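Local coordinates for protein argininosuccinate lyase (Chelativorans sp., PDB 6RXA) that is a carbon-nitrogen lyase (EDDS lyase) of the aspartase/fumarase superfamily, probably eliminating amines to give fumarate or adding them to it, as its relatives do, at residues A[256-260]-A[292-296]; A[134-138]-A[339-343]; A[17-22]-A[274-278]; A[248-252]-A[335-339]. The protein carries 2 engineered substitutions. All blocks are in the same frame, centred on the assembly; numbering follows the deposited sequence.

Contact 1 (A[256-260]-A[292-296]); sequences ASEIQ and LERSR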
loop_
_atom_site.group_PDB
_atom_site.type_symbol
_atom_site.label_atom_id
_atom_site.label_comp_id
_atom_site.label_asym_id
_atom_site.label_seq_id
_atom_site.Cartn_x
_atom_site.Cartn_y
_atom_site.Cartn_z
ATOM N N ALA A 256 -20.055 -6.283 -6.417
ATOM C CA ALA A 256 -19.850 -7.705 -6.662
ATOM C C ALA A 256 -20.039 -8.515 -5.385
ATOM O O ALA A 256 -20.673 -9.576 -5.400
ATOM C CB ALA A 256 -18.451 -7.929 -7.242
ATOM N N SER A 257 -19.485 -8.038 -4.273
ATOM C CA SER A 257 -19.647 -8.740 -3.002
ATOM C C SER A 257 -21.113 -8.776 -2.582
ATOM O O SER A 257 -21.607 -9.810 -2.112
ATOM C CB SER A 257 -18.774 -8.067 -1.944
ATOM O OG SER A 257 -18.649 -8.849 -0.773
ATOM N N GLU A 258 -21.830 -7.661 -2.754
ATOM C CA GLU A 258 -23.247 -7.612 -2.411
ATOM C C GLU A 258 -24.020 -8.679 -3.167
ATOM O O GLU A 258 -24.812 -9.427 -2.582
ATOM C CB GLU A 258 -23.818 -6.237 -2.765
ATOM C CG GLU A 258 -25.187 -5.980 -2.148
ATOM C CD GLU A 258 -25.103 -5.190 -0.856
ATOM O OE1 GLU A 258 -24.481 -4.102 -0.880
ATOM O OE2 GLU A 258 -25.670 -5.654 0.176
ATOM N N ILE A 259 -23.792 -8.756 -4.479
ATOM C CA ILE A 259 -24.477 -9.730 -5.330
ATOM C C ILE A 259 -24.053 -11.147 -4.961
ATOM O O ILE A 259 -24.866 -12.076 -4.980
ATOM C CB ILE A 259 -24.237 -9.412 -6.818
ATOM C CG1 ILE A 259 -24.877 -8.068 -7.181
ATOM C CG2 ILE A 259 -24.791 -10.533 -7.683
ATOM C CD1 ILE A 259 -24.556 -7.584 -8.589
ATOM N N GLN A 260 -22.782 -11.341 -4.633
ATOM C CA GLN A 260 -22.328 -12.657 -4.200
ATOM C C GLN A 260 -23.077 -13.115 -2.950
ATOM O O GLN A 260 -23.440 -14.290 -2.838
ATOM C CB GLN A 260 -20.823 -12.648 -3.970
ATOM C CG GLN A 260 -20.235 -14.042 -3.906
ATOM C CD GLN A 260 -18.728 -14.056 -3.813
ATOM O OE1 GLN A 260 -18.089 -13.025 -3.560
ATOM N NE2 GLN A 260 -18.142 -15.239 -3.975
ATOM N N LEU A 292 -17.955 -12.572 -10.484
ATOM C CA LEU A 292 -17.854 -11.654 -9.353
ATOM C C LEU A 292 -16.480 -11.727 -8.704
ATOM O O LEU A 292 -15.880 -10.690 -8.391
ATOM C CB LEU A 292 -18.947 -11.996 -8.339
ATOM C CG LEU A 292 -20.395 -12.035 -8.835
ATOM C CD1 LEU A 292 -21.366 -12.389 -7.701
ATOM C CD2 LEU A 292 -20.776 -10.735 -9.523
ATOM N N GLU A 293 -15.962 -12.939 -8.494
ATOM C CA GLU A 293 -14.695 -13.065 -7.783
ATOM C C GLU A 293 -13.532 -12.543 -8.612
ATOM O O GLU A 293 -12.631 -11.890 -8.072
ATOM C CB GLU A 293 -14.474 -14.499 -7.316
ATOM C CG GLU A 293 -15.434 -14.857 -6.171
ATOM C CD GLU A 293 -14.970 -16.004 -5.317
ATOM O OE1 GLU A 293 -15.482 -16.114 -4.172
ATOM O OE2 GLU A 293 -14.145 -16.820 -5.797
ATOM N N ARG A 294 -13.522 -12.814 -9.919
ATOM C CA ARG A 294 -12.447 -12.266 -10.742
ATOM C C ARG A 294 -12.576 -10.755 -10.906
ATOM O O ARG A 294 -11.569 -10.070 -11.111
ATOM C CB ARG A 294 -12.396 -12.968 -12.097
ATOM C CG ARG A 294 -11.824 -14.372 -11.996
ATOM C CD ARG A 294 -11.919 -15.089 -13.316
ATOM N NE ARG A 294 -11.184 -16.352 -13.315
ATOM C CZ ARG A 294 -9.892 -16.469 -13.609
ATOM N NH1 ARG A 294 -9.166 -15.402 -13.916
ATOM N NH2 ARG A 294 -9.323 -17.666 -13.590
ATOM N N SER A 295 -13.793 -10.210 -10.825
ATOM C CA SER A 295 -13.937 -8.757 -10.830
ATOM C C SER A 295 -13.350 -8.150 -9.558
ATOM O O SER A 295 -12.629 -7.144 -9.612
ATOM C CB SER A 295 -15.411 -8.375 -11.017
ATOM O OG SER A 295 -15.865 -8.720 -12.329
ATOM N N ARG A 296 -13.646 -8.749 -8.399
ATOM C CA ARG A 296 -13.034 -8.295 -7.161
ATOM C C ARG A 296 -11.516 -8.406 -7.216
ATOM O O ARG A 296 -10.803 -7.504 -6.758
ATOM C CB ARG A 296 -13.580 -9.083 -5.970
ATOM C CG ARG A 296 -15.067 -8.873 -5.717
ATOM C CD ARG A 296 -15.504 -9.460 -4.384
ATOM N NE ARG A 296 -15.100 -8.574 -3.289
ATOM C CZ ARG A 296 -14.947 -8.936 -2.022
ATOM N NH1 ARG A 296 -15.131 -10.194 -1.640
ATOM N NH2 ARG A 296 -14.592 -8.026 -1.130
HETATM O O HOH W 1 -15.393 -12.657 -3.075
#
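Leu292 lays its CD1 methyl against the backbone of helix 236-262, 3.5 Å from Gln260 N, while also touching Ile259 CG2 at 3.9 Å. Helices 236-262 and 290-301 belong to the central helical bundle of the aspartase/fumarase fold and run nearly antiparallel, their short segments meeting at 156° with axes 9.6 Å apart. Ala256 CB packs 3.8 Å from Arg296 CG and, with Leu292 and Ile259, makes an apolar side; Gln260, Glu293 and the Arg296 guanidinium make a polar one. There Gln260 stretches out along an extended chain, its CG anti to the backbone N (chi1 -164°), and crosses Glu293 at about a right angle. Gln260 NE2 donates to Glu293 OE1 over 2.8 Å; the acceptor lies in the amide plane, but the carboxylate is met on its anti side, 31° out of its own plane. NE2 has a second acceptor in Gln159 O of the fourth subunit, and Glu293 OE2 is held by Ala322 N of the third. Ser257 OG stands over the centre of the Arg296 guanidinium without bonding to it. The strongest polar partner of Ser257 is Glu317 of the second subunit, and Arg296 NH2 reaches Asn314 O of that same subunit. A water joins the two segments: it donates to Gln260 OE1 at 2.8 Å and accepts from Arg296 NH1 at 2.9 Å, lying in the guanidinium plane at its edge.

Contact 2 (A[134-138]-A[339-343]); sequences AVIGY and THAMT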
loop_
_atom_site.group_PDB
_atom_site.type_symbol
_atom_site.label_atom_id
_atom_site.label_comp_id
_atom_site.label_asym_id
_atom_site.label_seq_id
_atom_site.Cartn_x
_atom_site.Cartn_y
_atom_site.Cartn_z
ATOM N N ALA A 134 -16.558 2.831 -20.739
ATOM C CA ALA A 134 -16.962 1.616 -20.031
ATOM C C ALA A 134 -17.758 1.947 -18.771
ATOM O O ALA A 134 -18.760 1.281 -18.473
ATOM C CB ALA A 134 -15.730 0.774 -19.693
ATOM N N VAL A 135 -17.348 2.988 -18.035
ATOM C CA VAL A 135 -18.074 3.382 -16.824
ATOM C C VAL A 135 -19.461 3.913 -17.168
ATOM O O VAL A 135 -20.424 3.644 -16.449
ATOM C CB VAL A 135 -17.251 4.380 -15.990
ATOM C CG1 VAL A 135 -18.048 4.888 -14.787
ATOM C CG2 VAL A 135 -15.968 3.717 -15.518
ATOM N N ILE A 136 -19.593 4.646 -18.282
ATOM C CA ILE A 136 -20.916 5.070 -18.733
ATOM C C ILE A 136 -21.785 3.852 -19.050
ATOM O O ILE A 136 -22.956 3.788 -18.663
ATOM C CB ILE A 136 -20.792 6.024 -19.936
ATOM C CG1 ILE A 136 -20.240 7.374 -19.503
ATOM C CG2 ILE A 136 -22.155 6.176 -20.624
ATOM C CD1 ILE A 136 -19.915 8.288 -20.680
ATOM N N GLY A 137 -21.221 2.861 -19.741
ATOM C CA GLY A 137 -21.988 1.662 -20.045
ATOM C C GLY A 137 -22.440 0.930 -18.795
ATOM O O GLY A 137 -23.548 0.381 -18.744
ATOM N N TYR A 138 -21.592 0.909 -17.776
ATOM C CA TYR A 138 -21.932 0.305 -16.489
ATOM C C TYR A 138 -23.050 1.081 -15.818
ATOM O O TYR A 138 -24.044 0.493 -15.375
ATOM C CB TYR A 138 -20.656 0.307 -15.653
ATOM C CG TYR A 138 -20.634 -0.323 -14.275
ATOM C CD1 TYR A 138 -21.409 -1.416 -13.944
ATOM C CD2 TYR A 138 -19.770 0.180 -13.307
ATOM C CE1 TYR A 138 -21.328 -1.982 -12.678
ATOM C CE2 TYR A 138 -19.680 -0.382 -12.049
ATOM C CZ TYR A 138 -20.468 -1.466 -11.741
ATOM O OH TYR A 138 -20.399 -2.032 -10.483
ATOM N N THR A 339 -15.163 -4.069 -15.437
ATOM C CA THR A 339 -16.296 -3.168 -15.640
ATOM C C THR A 339 -17.295 -3.752 -16.624
ATOM O O THR A 339 -18.507 -3.689 -16.402
ATOM C CB THR A 339 -15.802 -1.800 -16.115
ATOM O OG1 THR A 339 -14.902 -1.250 -15.143
ATOM C CG2 THR A 339 -16.958 -0.845 -16.292
ATOM N N HIS A 340 -16.804 -4.309 -17.735
ATOM C CA HIS A 340 -17.679 -4.969 -18.692
ATOM C C HIS A 340 -18.382 -6.164 -18.068
ATOM O O HIS A 340 -19.591 -6.350 -18.244
ATOM C CB HIS A 340 -16.858 -5.412 -19.899
ATOM C CG HIS A 340 -16.447 -4.292 -20.795
ATOM N ND1 HIS A 340 -15.466 -4.433 -21.754
ATOM C CD2 HIS A 340 -16.897 -3.019 -20.904
ATOM C CE1 HIS A 340 -15.330 -3.296 -22.414
ATOM N NE2 HIS A 340 -16.188 -2.421 -21.917
ATOM N N ALA A 341 -17.649 -6.977 -17.303
ATOM C CA ALA A 341 -18.267 -8.136 -16.666
ATOM C C ALA A 341 -19.397 -7.708 -15.736
ATOM O O ALA A 341 -20.485 -8.293 -15.748
ATOM C CB ALA A 341 -17.210 -8.938 -15.901
ATOM N N MET A 342 -19.155 -6.686 -14.908
ATOM C CA MET A 342 -20.181 -6.258 -13.956
ATOM C C MET A 342 -21.348 -5.567 -14.659
ATOM O O MET A 342 -22.489 -5.652 -14.187
ATOM C CB MET A 342 -19.554 -5.392 -12.866
ATOM C CG MET A 342 -18.659 -6.176 -11.913
ATOM S SD MET A 342 -19.529 -7.542 -11.084
ATOM C CE MET A 342 -20.816 -6.621 -10.233
ATOM N N THR A 343 -21.091 -4.924 -15.803
ATOM C CA THR A 343 -22.172 -4.392 -16.631
ATOM C C THR A 343 -23.111 -5.514 -17.048
ATOM O O THR A 343 -24.335 -5.404 -16.905
ATOM C CB THR A 343 -21.579 -3.696 -17.865
ATOM O OG1 THR A 343 -20.746 -2.598 -17.453
ATOM C CG2 THR A 343 -22.669 -3.165 -18.816
HETATM O O HOH W 2 -19.378 -1.184 -19.439
#
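The Tyr138 ring approaches residues 339-343 of helix 329-348 obliquely, with Thr339 CG2, Met342 CB and Thr343 OG1 around it, and the His340 imidazole likewise meets Ala134 CB at a slant, 3.9 Å from its NE2. At the imidazole edge, in its plane, lies the water that also bridges Thr343 and Ala134; ND1 of the same ring is bonded to Glu24. Tyr138 runs alongside Met342, both side chains pointing the same way, which brings Tyr138 CE1 to 3.8 Å from Met342 CB. With CG anti to the backbone N (chi1 -177°), Tyr138 carries its ring along the flank of the neighbouring helix. Thr339 CG2 fills the space beside Ala134, 3.5 Å from Ala134 O. Thr343 provides the polar join. Its OG1 sits 3.3 Å from Tyr138 CA, donates to Thr339 O at 2.7 Å from above the carbonyl plane, and accepts a hydrogen bond from the water at 2.8 Å; the same water also donates one to Ala134 O. Thr339 O thus takes two donors, Thr343 OG1 and Thr343 N, from opposite faces of its plane. A valine in place of Thr343 would probably cost the water its link to helix 329-348 and leave Thr339 O with the backbone donor Thr343 N alone. The axes of the short segments lie 9.1 Å apart and run nearly parallel, at 15°. Such close packing of near-parallel helices, here 112-147 against 329-348, is characteristic of the long central helical bundle of the aspartase/fumarase superfamily.

Contact 3 (A[17-22]-A[274-278]); sequences AKAPEF and ASFAG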
loop_
_atom_site.group_PDB
_atom_site.type_symbol
_atom_site.label_atom_id
_atom_site.label_comp_id
_atom_site.label_asym_id
_atom_site.label_seq_id
_atom_site.Cartn_x
_atom_site.Cartn_y
_atom_site.Cartn_z
ATOM N N ALA A 17 -22.564 -20.867 -23.297
ATOM C CA ALA A 17 -21.244 -20.275 -23.396
ATOM C C ALA A 17 -21.058 -19.221 -22.311
ATOM O O ALA A 17 -22.022 -18.657 -21.789
ATOM C CB ALA A 17 -21.068 -19.584 -24.747
ATOM N N LYS A 18 -19.803 -18.926 -21.996
ATOM C CA LYS A 18 -19.542 -17.731 -21.203
ATOM C C LYS A 18 -20.070 -16.512 -21.952
ATOM O O LYS A 18 -19.931 -16.403 -23.171
ATOM C CB LYS A 18 -18.042 -17.523 -20.999
ATOM C CG LYS A 18 -17.289 -18.598 -20.236
ATOM C CD LYS A 18 -15.956 -18.015 -19.727
ATOM C CE LYS A 18 -14.930 -19.062 -19.361
ATOM N NZ LYS A 18 -14.326 -19.653 -20.602
ATOM N N ALA A 19 -20.660 -15.578 -21.217
ATOM C CA ALA A 19 -20.918 -14.278 -21.793
ATOM C C ALA A 19 -19.602 -13.687 -22.290
ATOM O O ALA A 19 -18.550 -13.908 -21.687
ATOM C CB ALA A 19 -21.494 -13.342 -20.731
ATOM N N PRO A 20 -19.637 -12.886 -23.355
ATOM C CA PRO A 20 -18.382 -12.279 -23.825
ATOM C C PRO A 20 -17.707 -11.443 -22.757
ATOM O O PRO A 20 -16.478 -11.464 -22.638
ATOM C CB PRO A 20 -18.816 -11.429 -25.023
ATOM C CG PRO A 20 -20.140 -11.986 -25.436
ATOM C CD PRO A 20 -20.788 -12.547 -24.212
ATOM N N GLU A 21 -18.490 -10.714 -21.950
ATOM C CA GLU A 21 -17.901 -9.887 -20.907
ATOM C C GLU A 21 -17.220 -10.736 -19.839
ATOM O O GLU A 21 -16.203 -10.325 -19.259
ATOM C CB GLU A 21 -18.985 -9.020 -20.270
ATOM C CG GLU A 21 -19.747 -8.136 -21.233
ATOM C CD GLU A 21 -21.039 -8.760 -21.721
ATOM O OE1 GLU A 21 -21.129 -10.009 -21.840
ATOM O OE2 GLU A 21 -21.980 -7.991 -21.997
ATOM N N PHE A 22 -17.765 -11.922 -19.571
ATOM C CA PHE A 22 -17.162 -12.856 -18.630
ATOM C C PHE A 22 -15.872 -13.404 -19.208
ATOM O O PHE A 22 -14.849 -13.458 -18.524
ATOM C CB PHE A 22 -18.199 -13.950 -18.356
ATOM C CG PHE A 22 -17.798 -14.980 -17.328
ATOM C CD1 PHE A 22 -16.875 -14.715 -16.326
ATOM C CD2 PHE A 22 -18.374 -16.244 -17.376
ATOM C CE1 PHE A 22 -16.546 -15.709 -15.391
ATOM C CE2 PHE A 22 -18.041 -17.231 -16.451
ATOM C CZ PHE A 22 -17.124 -16.953 -15.458
ATOM N N ALA A 274 -26.693 -17.784 -16.083
ATOM C CA ALA A 274 -25.782 -18.891 -16.348
ATOM C C ALA A 274 -24.524 -18.446 -17.081
ATOM O O ALA A 274 -23.442 -18.997 -16.849
ATOM C CB ALA A 274 -26.487 -19.947 -17.209
ATOM N N SER A 275 -24.644 -17.451 -17.962
ATOM C CA SER A 275 -23.516 -16.989 -18.759
ATOM C C SER A 275 -22.488 -16.217 -17.951
ATOM O O SER A 275 -21.428 -15.878 -18.489
ATOM C CB SER A 275 -24.018 -16.126 -19.922
ATOM O OG SER A 275 -24.589 -14.902 -19.485
ATOM N N PHE A 276 -22.767 -15.934 -16.678
ATOM C CA PHE A 276 -21.833 -15.246 -15.796
ATOM C C PHE A 276 -21.402 -16.111 -14.620
ATOM O O PHE A 276 -20.760 -15.603 -13.691
ATOM C CB PHE A 276 -22.420 -13.907 -15.334
ATOM C CG PHE A 276 -22.373 -12.861 -16.395
ATOM C CD1 PHE A 276 -21.196 -12.176 -16.645
ATOM C CD2 PHE A 276 -23.469 -12.608 -17.197
ATOM C CE1 PHE A 276 -21.127 -11.243 -17.656
ATOM C CE2 PHE A 276 -23.397 -11.670 -18.207
ATOM C CZ PHE A 276 -22.228 -10.991 -18.435
ATOM N N ALA A 277 -21.679 -17.409 -14.665
ATOM C CA ALA A 277 -21.292 -18.325 -13.612
ATOM C C ALA A 277 -20.517 -19.489 -14.206
ATOM O O ALA A 277 -20.659 -19.820 -15.388
ATOM C CB ALA A 277 -22.526 -18.881 -12.897
ATOM N N GLY A 278 -19.702 -20.111 -13.361
ATOM C CA GLY A 278 -19.017 -21.336 -13.724
ATOM C C GLY A 278 -19.403 -22.479 -12.812
ATOM O O GLY A 278 -20.391 -22.387 -12.085
#
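Ala19 presses its methyl onto one face of the Phe276 ring where the start of helix 20-31 meets the loop before the superfamily's signature loop, which carries substrate-binding Ser280, Ser281 and Lys286. This is the tight part. Ala19 CB lies 3.7 Å from the ring centroid and 25° off the normal, a CH-pi contact displaced toward CZ, which it reaches at 3.4 Å. Ala19 is also the N-cap residue, and its backbone N-H donates to Ser275 O, with N and O 2.8 Å apart; the bond is nearly straight (172°), in the carbonyl plane and on a lone pair. The bond from CA to CB of Phe276 leads away from residues 17-22, yet CG anti to the carbonyl carbon (chi1 -76°) lets the ring return to Ala19 and its CD1 approach Phe22 CB to 3.9 Å. An alanine in place of Phe276 would probably leave the Ala19 methyl without its ring and open a gap beside Phe22. The loose side lies toward exposed Ala17, whose O only touches Ser275 CB at 3.7 Å, without a hydrogen bond; Ser275 OG turns to Asp273. Glu21 OE1 passes obliquely by Phe276 CZ, while OE2 forms a salt bridge with Arg347. Phe22 stacks edge-to-face on fumarate-binding Tyr26; the Phe276 carbonyl lies over one face of the Phe22 ring, and Phe22 CD2 is 3.3 Å from Ser275 O.

Contact 4 (A[248-252]-A[335-339]); sequences FLSGL and LIAAT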
loop_
_atom_site.group_PDB
_atom_site.type_symbol
_atom_site.label_atom_id
_atom_site.label_comp_id
_atom_site.label_asym_id
_atom_site.label_seq_id
_atom_site.Cartn_x
_atom_site.Cartn_y
_atom_site.Cartn_z
ATOM N N PHE A 248 -12.751 3.726 -7.875
ATOM C CA PHE A 248 -13.844 3.232 -8.698
ATOM C C PHE A 248 -13.989 1.718 -8.563
ATOM O O PHE A 248 -15.086 1.195 -8.328
ATOM C CB PHE A 248 -13.630 3.628 -10.168
ATOM C CG PHE A 248 -14.408 2.764 -11.114
ATOM C CD1 PHE A 248 -15.789 2.813 -11.134
ATOM C CD2 PHE A 248 -13.772 1.847 -11.917
ATOM C CE1 PHE A 248 -16.516 1.986 -11.938
ATOM C CE2 PHE A 248 -14.491 1.015 -12.736
ATOM C CZ PHE A 248 -15.865 1.075 -12.762
ATOM N N LEU A 249 -12.878 0.992 -8.682
ATOM C CA LEU A 249 -12.953 -0.462 -8.600
ATOM C C LEU A 249 -13.360 -0.924 -7.211
ATOM O O LEU A 249 -13.959 -1.998 -7.087
ATOM C CB LEU A 249 -11.649 -1.116 -9.062
ATOM C CG LEU A 249 -11.464 -1.167 -10.591
ATOM C CD1 LEU A 249 -10.049 -1.542 -10.970
ATOM C CD2 LEU A 249 -12.448 -2.164 -11.198
ATOM N N SER A 250 -13.036 -0.154 -6.163
ATOM C CA SER A 250 -13.468 -0.570 -4.833
ATOM C C SER A 250 -14.990 -0.564 -4.739
ATOM O O SER A 250 -15.572 -1.433 -4.077
ATOM C CB SER A 250 -12.830 0.272 -3.718
ATOM O OG SER A 250 -13.501 1.508 -3.539
ATOM N N GLY A 251 -15.655 0.371 -5.425
ATOM C CA GLY A 251 -17.107 0.361 -5.419
ATOM C C GLY A 251 -17.663 -0.781 -6.235
ATOM O O GLY A 251 -18.727 -1.323 -5.916
ATOM N N LEU A 252 -16.948 -1.153 -7.298
ATOM C CA LEU A 252 -17.301 -2.317 -8.101
ATOM C C LEU A 252 -17.118 -3.606 -7.308
ATOM O O LEU A 252 -17.987 -4.487 -7.351
ATOM C CB LEU A 252 -16.481 -2.273 -9.398
ATOM C CG LEU A 252 -16.746 -3.402 -10.387
ATOM C CD1 LEU A 252 -16.517 -2.971 -11.826
ATOM C CD2 LEU A 252 -15.886 -4.601 -10.072
ATOM N N LEU A 335 -9.201 -3.465 -15.397
ATOM C CA LEU A 335 -10.320 -2.619 -15.011
ATOM C C LEU A 335 -11.432 -2.691 -16.039
ATOM O O LEU A 335 -12.608 -2.802 -15.680
ATOM C CB LEU A 335 -9.839 -1.177 -14.836
ATOM C CG LEU A 335 -10.911 -0.149 -14.479
ATOM C CD1 LEU A 335 -10.277 1.027 -13.719
ATOM C CD2 LEU A 335 -11.655 0.386 -15.702
ATOM N N ILE A 336 -11.078 -2.646 -17.328
ATOM C CA ILE A 336 -12.095 -2.658 -18.371
ATOM C C ILE A 336 -12.821 -3.995 -18.382
ATOM O O ILE A 336 -14.049 -4.051 -18.504
ATOM C CB ILE A 336 -11.467 -2.320 -19.741
ATOM C CG1 ILE A 336 -10.887 -0.896 -19.754
ATOM C CG2 ILE A 336 -12.511 -2.507 -20.833
ATOM C CD1 ILE A 336 -11.900 0.221 -19.657
ATOM N N ALA A 337 -12.080 -5.093 -18.240
ATOM C CA ALA A 337 -12.694 -6.415 -18.208
ATOM C C ALA A 337 -13.667 -6.539 -17.043
ATOM O O ALA A 337 -14.783 -7.041 -17.210
ATOM C CB ALA A 337 -11.605 -7.482 -18.132
ATOM N N ALA A 338 -13.259 -6.085 -15.855
ATOM C CA ALA A 338 -14.139 -6.159 -14.698
ATOM C C ALA A 338 -15.353 -5.266 -14.876
ATOM O O ALA A 338 -16.469 -5.645 -14.487
ATOM C CB ALA A 338 -13.373 -5.758 -13.444
ATOM N N THR A 339 -15.163 -4.069 -15.437
ATOM C CA THR A 339 -16.296 -3.168 -15.640
ATOM C C THR A 339 -17.295 -3.752 -16.624
ATOM O O THR A 339 -18.507 -3.689 -16.402
ATOM C CB THR A 339 -15.802 -1.800 -16.115
ATOM O OG1 THR A 339 -14.902 -1.250 -15.143
ATOM C CG2 THR A 339 -16.958 -0.845 -16.292
#
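Within the central helical bundle, helices 236-262 and 329-348 meet through Phe248, Leu249 and Leu252 on one side and Leu335, Ala338 and Thr339 on the other. Their short segments run in the same general direction at 33°, and an axis separation of 11.1 Å leaves the two backbones apart, so side chains bridge the gap. Leu249 crosses Leu335 obliquely, methyl against methyl, with the two CD1 atoms 3.8 Å apart. Leu252 meets the backbone of the partner helix: its CD1 lies 3.8 Å from Ala338 O, while its CD2 faces the methyl of Ala338. Phe248 presents its edge. Leu335 CD1 lies 4.0 Å from Phe248 CD2 near the ring plane, and Thr339 OG1 lies in that plane, 3.3 Å from Phe248 CE2, so the hydroxyl oxygen faces ring C-H groups and not the pi face. Chi1 of 159° sets CG of Phe248 anti to its backbone N and swings the ring across to the threonine. The proton of that buried hydroxyl is used within its own helix, Thr339 OG1 donating to Leu335 O at 2.8 Å from 39° above the carbonyl plane, on the face opposite Thr339 N. Tyr186 of helix 168-193 touches both Phe248 and Leu335, and Ser295 of helix 290-301 touches both Leu252 and Ala338. Helix 329-348, packed between helices 236-262, 112-147 and 290-301, is thereby part of the aspartase/fumarase central bundle.

Overall arrangement
Contacts 1, 2 and 4 are buried in the helical bundle, whereas contact 3 is partly exposed at its margin, its centre about 20 Å from the centre of the chain. Contacts 2 and 4 both use helix 329-348 and share Thr339, whose methyl mainly serves contact 2 and whose hydroxyl meets Phe248 in contact 4. Helix 236-262 likewise carries contacts 1 and 4. Met342 joins contact 2 to contact 1 by packing on Leu292. Chemistry follows position: contact 4, nearest the centre, is almost wholly apolar; contact 2 adds one bridging water; contact 1, buried against three other subunits, is rich in polar groups; contact 3 relies on a loop-to-helix backbone bond and touches contact 2 through Glu21 and Phe276.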